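PDB 6NPS: AxyAgu115A from Amphibacillus xylanus NBRC 15112, which is a family GH115 alpha-glucuronidase that probably cleaves glucuronic acid side groups from plant arabinoglucuronoxylan. Local coordinates for residues E196-D199 with H200-E203; S219-F222 with N223-G226; G496-N499 with L500-D504; K503-V506 with F507-L510. The protein carries 3 engineered substitutions. All coordinates share one frame; numbering follows the deposited sequence.

Contact 1 of 4, residues E196-D199 with H200-E203; sequences EMYD and HVFE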
# COMPACT_ATOMS: atom_id res chain seq x y z
N GLU A 196 -1.32 0.23 52.61
CA GLU A 196 0.10 0.59 52.50
C GLU A 196 0.36 1.33 51.20
O GLU A 196 1.04 2.37 51.18
CB GLU A 196 0.96 -0.67 52.58
CG GLU A 196 1.16 -1.23 54.00
CD GLU A 196 -0.13 -1.30 54.84
OE1 GLU A 196 -1.09 -1.99 54.44
OE2 GLU A 196 -0.18 -0.64 55.90
N MET A 197 -0.20 0.82 50.11
CA MET A 197 -0.09 1.52 48.84
C MET A 197 -0.85 2.84 48.86
O MET A 197 -0.31 3.88 48.48
CB MET A 197 -0.57 0.59 47.73
CG MET A 197 -0.38 1.16 46.33
SD MET A 197 -1.86 2.09 45.88
CE MET A 197 -2.86 0.77 45.17
N TYR A 198 -2.09 2.84 49.38
CA TYR A 198 -2.93 4.03 49.27
C TYR A 198 -2.42 5.18 50.11
O TYR A 198 -2.75 6.33 49.82
CB TYR A 198 -4.41 3.73 49.64
CG TYR A 198 -5.19 3.35 48.38
CD1 TYR A 198 -5.45 4.30 47.39
CD2 TYR A 198 -5.63 2.06 48.18
CE1 TYR A 198 -6.11 3.98 46.22
CE2 TYR A 198 -6.32 1.70 47.02
CZ TYR A 198 -6.55 2.68 46.04
OH TYR A 198 -7.23 2.36 44.89
N ASP A 199 -1.65 4.89 51.16
CA ASP A 199 -1.05 5.96 51.94
C ASP A 199 -0.20 6.88 51.05
O ASP A 199 -0.27 8.11 51.17
CB ASP A 199 -0.24 5.36 53.09
CG ASP A 199 0.20 6.41 54.10
OD1 ASP A 199 1.42 6.58 54.28
OD2 ASP A 199 -0.68 7.06 54.70
N HIS A 200 0.53 6.32 50.09
CA HIS A 200 1.31 7.15 49.15
C HIS A 200 0.41 7.95 48.19
O HIS A 200 0.73 9.09 47.81
CB HIS A 200 2.25 6.27 48.34
CG HIS A 200 3.22 5.50 49.19
ND1 HIS A 200 4.42 6.03 49.62
CD2 HIS A 200 3.16 4.24 49.69
CE1 HIS A 200 5.06 5.13 50.34
NE2 HIS A 200 4.32 4.04 50.41
N VAL A 201 -0.68 7.33 47.72
CA VAL A 201 -1.66 8.03 46.89
C VAL A 201 -2.28 9.19 47.67
O VAL A 201 -2.42 10.31 47.15
CB VAL A 201 -2.74 7.04 46.41
CG1 VAL A 201 -3.88 7.76 45.71
CG2 VAL A 201 -2.13 6.01 45.52
N PHE A 202 -2.71 8.93 48.91
CA PHE A 202 -3.32 9.99 49.70
C PHE A 202 -2.33 11.13 49.92
O PHE A 202 -2.71 12.30 49.88
CB PHE A 202 -3.81 9.46 51.05
CG PHE A 202 -4.87 8.36 50.96
CD1 PHE A 202 -5.74 8.26 49.87
CD2 PHE A 202 -4.98 7.42 51.97
CE1 PHE A 202 -6.69 7.25 49.80
CE2 PHE A 202 -5.94 6.38 51.92
CZ PHE A 202 -6.80 6.31 50.84
N GLU A 203 -1.06 10.81 50.19
CA GLU A 203 -0.07 11.85 50.43
C GLU A 203 0.14 12.71 49.20
O GLU A 203 0.20 13.95 49.29
CB GLU A 203 1.26 11.23 50.88
CG GLU A 203 2.31 12.25 51.29
CD GLU A 203 3.68 11.66 51.62
OE1 GLU A 203 3.79 10.45 51.93
OE2 GLU A 203 4.66 12.45 51.60
O HOH W 1 3.30 7.44 52.17
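Tyr198 and Phe202, one helical turn apart, meet with CB of the tyrosine over the face of the phenylalanine ring, a CH-pi contact in which Tyr198 CB lies 4.1 Å from the Phe202 ring centroid. Farther along, Tyr198 CG is still 4.2 Å from Phe202 CZ, and Tyr198 CD1 reaches Val201 CB at 4.0 Å, the two side chains running alongside each other. The tyrosine and phenylalanine rings stay nearly parallel, at 24°, yet are so far slid that they barely overlap. Phe222 meets the tyrosine ring edge-to-face, and at the tip Tyr198 OH is hydrogen-bonded to the backbone N of Ala216. This is the inner side of helix 195-207, which leads into strand 212-214 of a parallel eight-stranded sheet, as expected of a TIM-barrel (beta/alpha)8 domain; Val201 and Phe202 both touch Leu213 on that strand. The polar side is built differently. A water donates to Asp199 OD1 at 3.0 Å and to Glu203 OE1 at 3.1 Å, linking the two acids, and Lys38, salt-bridged to Asp199, probably also eases their like charge. With CG anti to the backbone N (chi1 -169°), the Asp199 carboxylate reaches Tyr238 in a hydrogen bond, while Glu203 OE2 pairs with Arg207.

Contact 2 of 4, residues S219-F222 with N223-G226; sequences SARF and NDDG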
# COMPACT_ATOMS: atom_id res chain seq x y z
N SER A 219 -9.88 -4.39 38.93
CA SER A 219 -9.75 -5.67 39.62
C SER A 219 -9.41 -5.44 41.09
O SER A 219 -8.53 -6.08 41.68
CB SER A 219 -8.69 -6.55 38.96
OG SER A 219 -7.42 -6.27 39.50
N ALA A 220 -10.10 -4.47 41.68
CA ALA A 220 -9.85 -4.04 43.04
C ALA A 220 -11.18 -3.62 43.63
O ALA A 220 -12.09 -3.20 42.91
CB ALA A 220 -8.87 -2.86 43.09
N ARG A 221 -11.29 -3.72 44.95
CA ARG A 221 -12.46 -3.24 45.69
C ARG A 221 -11.91 -2.40 46.83
O ARG A 221 -11.43 -2.95 47.83
CB ARG A 221 -13.30 -4.41 46.22
CG ARG A 221 -14.05 -5.13 45.13
CD ARG A 221 -14.72 -6.39 45.68
NE ARG A 221 -13.76 -7.38 46.14
CZ ARG A 221 -14.01 -8.33 47.04
NH1 ARG A 221 -15.22 -8.44 47.58
NH2 ARG A 221 -13.06 -9.19 47.40
N PHE A 222 -12.02 -1.09 46.67
CA PHE A 222 -11.41 -0.17 47.61
C PHE A 222 -11.96 -0.40 49.01
O PHE A 222 -11.21 -0.37 49.98
CB PHE A 222 -11.65 1.25 47.14
CG PHE A 222 -11.03 2.31 48.03
CD1 PHE A 222 -9.69 2.66 47.91
CD2 PHE A 222 -11.82 2.96 48.99
CE1 PHE A 222 -9.16 3.70 48.72
CE2 PHE A 222 -11.29 3.94 49.82
CZ PHE A 222 -9.96 4.33 49.67
N ASN A 223 -13.27 -0.70 49.11
CA ASN A 223 -13.90 -0.89 50.45
C ASN A 223 -13.54 -2.21 51.12
O ASN A 223 -13.87 -2.38 52.30
CB ASN A 223 -15.42 -0.83 50.36
CG ASN A 223 -15.90 0.55 49.95
OD1 ASN A 223 -15.30 1.57 50.31
ND2 ASN A 223 -16.97 0.60 49.14
N ASP A 224 -12.86 -3.12 50.41
CA ASP A 224 -12.61 -4.47 50.89
C ASP A 224 -11.15 -4.89 50.89
O ASP A 224 -10.84 -5.95 51.45
CB ASP A 224 -13.39 -5.49 50.03
CG ASP A 224 -14.89 -5.22 50.01
OD1 ASP A 224 -15.59 -5.60 50.99
OD2 ASP A 224 -15.39 -4.64 49.02
N ASP A 225 -10.24 -4.13 50.26
CA ASP A 225 -8.88 -4.56 49.97
C ASP A 225 -7.86 -3.99 50.93
O ASP A 225 -6.66 -4.03 50.63
CB ASP A 225 -8.47 -4.16 48.55
CG ASP A 225 -9.18 -4.97 47.46
OD1 ASP A 225 -9.80 -6.02 47.78
OD2 ASP A 225 -9.10 -4.55 46.27
N GLY A 226 -8.30 -3.39 52.04
CA GLY A 226 -7.44 -2.63 52.92
C GLY A 226 -6.23 -3.36 53.45
O GLY A 226 -5.15 -2.76 53.56
O HOH W 2 -7.61 -6.18 44.93
O HOH W 3 -10.45 -7.60 45.47
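Asp225 holds its CG anti to its own carbonyl carbon (chi1 -72°), which brings the carboxylate to the backbone N of Arg221, while the same first torsion in Arg221 (chi1 -72°) and a bend at chi3 lay the guanidinium over Asp224. The backbone beneath is a type I beta turn spanning Arg221 to Asp224, closed by Asp224 N donating to Arg221 O at 3.0 Å. It belongs to the loop that links strand 212-214 of the TIM barrel to helix 230-238. Asp225, just beyond the turn, binds back to its start: Arg221 N donates to Asp225 OD2 over 2.7 Å, in a nearly straight bond that arrives from above the carboxylate plane. With an alanine in place of Asp225, Arg221 N would probably be left without this acceptor and the turn would lose the clasp from Arg221 to the residue just past the turn. The guanidinium of Arg221 stacks on the Asp224 carboxylate with planes 24° apart, and Asp224 CB sits over the centre of the guanidinium. No N-H points at the acid; Arg221 NH1 and Asp224 OD2 are 4.1 Å apart, so the attraction is probably one of charge alone. Both groups have outside partners, Asp224 OD1 forming a salt bridge with Arg290 and Arg221 a cation-pi contact with Tyr259. Water extends the network: one molecule donates to Asp225 OD2 at 2.6 Å, and another, in the guanidinium plane at its edge, donates to Asp225 OD1 at 2.9 Å while accepting a weak bond from Arg221 NE.

Contact 3 of 4, residues G496-N499 with L500-D504; sequences GVFN and LEQKD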
# COMPACT_ATOMS: atom_id res chain seq x y z
N GLY A 496 18.74 23.55 42.96
CA GLY A 496 19.97 23.01 43.49
C GLY A 496 20.53 21.84 42.71
O GLY A 496 21.69 21.46 42.94
N VAL A 497 19.76 21.25 41.80
CA VAL A 497 20.24 20.17 40.95
C VAL A 497 20.84 20.72 39.66
O VAL A 497 21.93 20.34 39.23
CB VAL A 497 19.08 19.20 40.64
CG1 VAL A 497 19.60 18.05 39.82
CG2 VAL A 497 18.39 18.74 41.92
N PHE A 498 20.09 21.60 39.01
CA PHE A 498 20.40 22.12 37.69
C PHE A 498 20.64 23.62 37.80
O PHE A 498 19.98 24.30 38.58
CB PHE A 498 19.23 21.83 36.75
CG PHE A 498 19.11 20.39 36.34
CD1 PHE A 498 20.25 19.65 36.01
CD2 PHE A 498 17.87 19.77 36.25
CE1 PHE A 498 20.15 18.32 35.60
CE2 PHE A 498 17.75 18.45 35.83
CZ PHE A 498 18.90 17.72 35.51
N ASN A 499 21.59 24.14 37.04
CA ASN A 499 21.76 25.58 37.04
C ASN A 499 20.71 26.20 36.11
O ASN A 499 19.88 25.51 35.51
CB ASN A 499 23.20 25.96 36.67
CG ASN A 499 23.61 25.47 35.30
OD1 ASN A 499 22.81 25.39 34.36
ND2 ASN A 499 24.90 25.15 35.16
N LEU A 500 20.79 27.52 35.95
CA LEU A 500 19.79 28.23 35.15
C LEU A 500 19.72 27.70 33.72
O LEU A 500 18.62 27.46 33.18
CB LEU A 500 20.10 29.72 35.17
CG LEU A 500 19.07 30.54 34.42
CD1 LEU A 500 18.73 31.78 35.24
CD2 LEU A 500 19.60 30.89 33.01
N GLU A 501 20.88 27.52 33.07
CA GLU A 501 20.90 27.05 31.69
C GLU A 501 20.36 25.62 31.59
O GLU A 501 19.67 25.27 30.61
CB GLU A 501 22.34 27.13 31.14
CG GLU A 501 22.63 26.17 29.99
CD GLU A 501 24.10 26.15 29.59
OE1 GLU A 501 24.44 25.49 28.57
OE2 GLU A 501 24.92 26.78 30.29
N GLN A 502 20.67 24.77 32.58
CA GLN A 502 20.13 23.41 32.57
C GLN A 502 18.61 23.40 32.77
O GLN A 502 17.89 22.60 32.14
CB GLN A 502 20.82 22.56 33.63
CG GLN A 502 22.31 22.37 33.32
CD GLN A 502 23.04 21.71 34.45
OE1 GLN A 502 22.94 22.15 35.61
NE2 GLN A 502 23.77 20.64 34.15
N LYS A 503 18.11 24.28 33.64
CA LYS A 503 16.66 24.35 33.83
C LYS A 503 15.96 24.85 32.59
O LYS A 503 14.83 24.42 32.31
CB LYS A 503 16.32 25.23 35.03
CG LYS A 503 16.59 24.51 36.32
CD LYS A 503 16.26 25.30 37.56
CE LYS A 503 17.22 26.47 37.71
NZ LYS A 503 17.26 26.96 39.12
N ASP A 504 16.60 25.70 31.78
CA ASP A 504 15.90 26.07 30.56
C ASP A 504 15.94 24.93 29.55
O ASP A 504 15.06 24.83 28.70
CB ASP A 504 16.44 27.34 29.93
CG ASP A 504 15.47 27.91 28.87
OD1 ASP A 504 14.55 28.69 29.23
OD2 ASP A 504 15.61 27.57 27.67
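Asn499 and Gln502 cap each other in both directions, the second arm of the exchange coming from a glutamine where the classic capping box has a glutamate. In this capping box at the start of helix 500-519, Asn499 is the N-cap: its OD1 accepts from Gln502 N at 2.9 Å, while Asn499 N donates to Gln502 OE1 at 2.8 Å. The return bond lies in the carbonyl plane, on a lone pair of Gln502 OE1. The asparagine torsion, with CG between the backbone N and the carbonyl carbon (chi1 60°), brings OD1 to Gln502 N, while the extended glutamine chain carries OE1 back to Asn499 N. The two side chains cross at about a right angle, with their amide planes 40° apart. Ahead of the cap, Phe498 leans on the same glutamine, with Phe498 CB 3.6 Å from Gln502 CB and Gln502 OE1 at the ring's edge. Gln502 NE2 is in turn hydrogen-bonded to Glu558, so both ends of this amide are used. Lys503 begins the regular helical bonding by donating from its N to Asn499 O at 2.9 Å. Its chain, bent at chi3, sends NZ to a salt bridge with Glu491 and leaves Lys503 CE 3.6 Å from Phe498 O.

Contact 4 of 4, residues K503-V506 with F507-L510; sequences KDKV and FELL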
# COMPACT_ATOMS: atom_id res chain seq x y z
N LYS A 503 18.11 24.28 33.64
CA LYS A 503 16.66 24.35 33.83
C LYS A 503 15.96 24.85 32.59
O LYS A 503 14.83 24.42 32.31
CB LYS A 503 16.32 25.23 35.03
CG LYS A 503 16.59 24.51 36.32
CD LYS A 503 16.26 25.30 37.56
CE LYS A 503 17.22 26.47 37.71
NZ LYS A 503 17.26 26.96 39.12
N ASP A 504 16.60 25.70 31.78
CA ASP A 504 15.90 26.07 30.56
C ASP A 504 15.94 24.93 29.55
O ASP A 504 15.06 24.83 28.70
CB ASP A 504 16.44 27.34 29.93
CG ASP A 504 15.47 27.91 28.87
OD1 ASP A 504 14.55 28.69 29.23
OD2 ASP A 504 15.61 27.57 27.67
N LYS A 505 16.94 24.07 29.62
CA LYS A 505 16.92 22.89 28.77
C LYS A 505 15.79 21.95 29.20
O LYS A 505 15.09 21.39 28.34
CB LYS A 505 18.28 22.20 28.80
CG LYS A 505 19.36 23.01 28.02
CD LYS A 505 20.73 22.37 28.15
CE LYS A 505 21.74 23.19 27.35
NZ LYS A 505 23.06 22.54 27.39
N VAL A 506 15.60 21.77 30.52
CA VAL A 506 14.45 20.97 30.99
C VAL A 506 13.15 21.55 30.47
O VAL A 506 12.25 20.82 30.04
CB VAL A 506 14.44 20.87 32.52
CG1 VAL A 506 13.13 20.16 33.00
CG2 VAL A 506 15.69 20.13 33.00
N PHE A 507 13.03 22.88 30.46
CA PHE A 507 11.82 23.49 29.91
C PHE A 507 11.63 23.13 28.43
O PHE A 507 10.53 22.77 28.01
CB PHE A 507 11.85 25.01 30.09
CG PHE A 507 10.68 25.69 29.43
CD1 PHE A 507 9.41 25.62 30.00
CD2 PHE A 507 10.82 26.30 28.19
CE1 PHE A 507 8.32 26.20 29.37
CE2 PHE A 507 9.74 26.88 27.56
CZ PHE A 507 8.47 26.82 28.15
N GLU A 508 12.71 23.23 27.62
CA GLU A 508 12.60 22.79 26.22
C GLU A 508 12.10 21.36 26.10
O GLU A 508 11.35 21.05 25.18
CB GLU A 508 13.95 22.90 25.51
CG GLU A 508 14.47 24.31 25.32
CD GLU A 508 15.76 24.33 24.49
OE1 GLU A 508 15.74 23.93 23.30
OE2 GLU A 508 16.81 24.73 25.04
N LEU A 509 12.59 20.45 26.97
CA LEU A 509 12.21 19.03 26.89
C LEU A 509 10.73 18.84 27.20
O LEU A 509 10.02 18.13 26.48
CB LEU A 509 13.04 18.18 27.87
CG LEU A 509 14.52 18.09 27.52
CD1 LEU A 509 15.30 17.31 28.57
CD2 LEU A 509 14.69 17.44 26.14
N LEU A 510 10.26 19.45 28.31
CA LEU A 510 8.89 19.19 28.77
C LEU A 510 7.89 19.83 27.83
O LEU A 510 6.90 19.19 27.41
CB LEU A 510 8.67 19.74 30.19
CG LEU A 510 9.53 19.15 31.30
CD1 LEU A 510 9.13 19.75 32.67
CD2 LEU A 510 9.32 17.66 31.27
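Residues Lys503 to Leu510 wind as regular alpha-helix, with four successive i to i+4 bonds, each N to O distance 3.0 Å, from Phe507 N, Glu508 N, Leu509 N and Leu510 N to the carbonyls of Lys503, Asp504, Lys505 and Val506. On the buried side, Val506 and Leu510 lie alongside each other and point the same way, Val506 CG1 touching Leu510 CD1 at 4.0 Å. Leu510 CG also rests 3.4 Å from Val506 O, and Leu509 CG is equally near to Lys505 O. These side chains fit helix 500-519 into a helical bundle: Val506 and Leu510 reach helix 482-494, Val506 and Leu509 meet helices 537-558 and 564-596, and Phe507, with CG anti to the backbone N (chi1 175°), places its ring against helix 482-494, where Lys487 makes a cation-pi contact. The more polar side sets two acids together. Asp504 OD2 and Glu508 OE2 are 4.1 Å apart with carboxylate planes 50° to each other, a like-charge approach that probably costs some energy. Glu508 OE1 is hydrogen-bonded to His547 NE2, which may offset part of that cost, and beside Glu508, Lys505 runs out extended to a salt bridge with Glu554. Glu508 CG packs 3.5 Å from Asp504 O. An alanine in place of Glu508 would probably leave His547 without this partner and open a gap where CG packs against Asp504 O.

How the contacts relate
Contact 1 is the most buried of the four and contact 3 lies at the surface, with contacts 2 and 4 between them. Contacts 1 and 2 adjoin in the helix and loop layer of the barrel domain, where Phe222 meets Tyr198 edge-to-face and also packs against Phe202, joining a helix to the loop beyond the next strand. Contacts 3 and 4 share helix 500-519 and overlap at Lys503 and Asp504; Phe498, ahead of the cap, reaches Val506. The two pairs are well separated, no nearer than about 18 Å between closest atoms. Chemistry follows place: contact 1 joins an aromatic, apolar side to a water-linked acidic side; contact 2 relies on carboxylates, backbone N-H and water; contact 3 uses side-chain amides, and contact 4 has mixed faces.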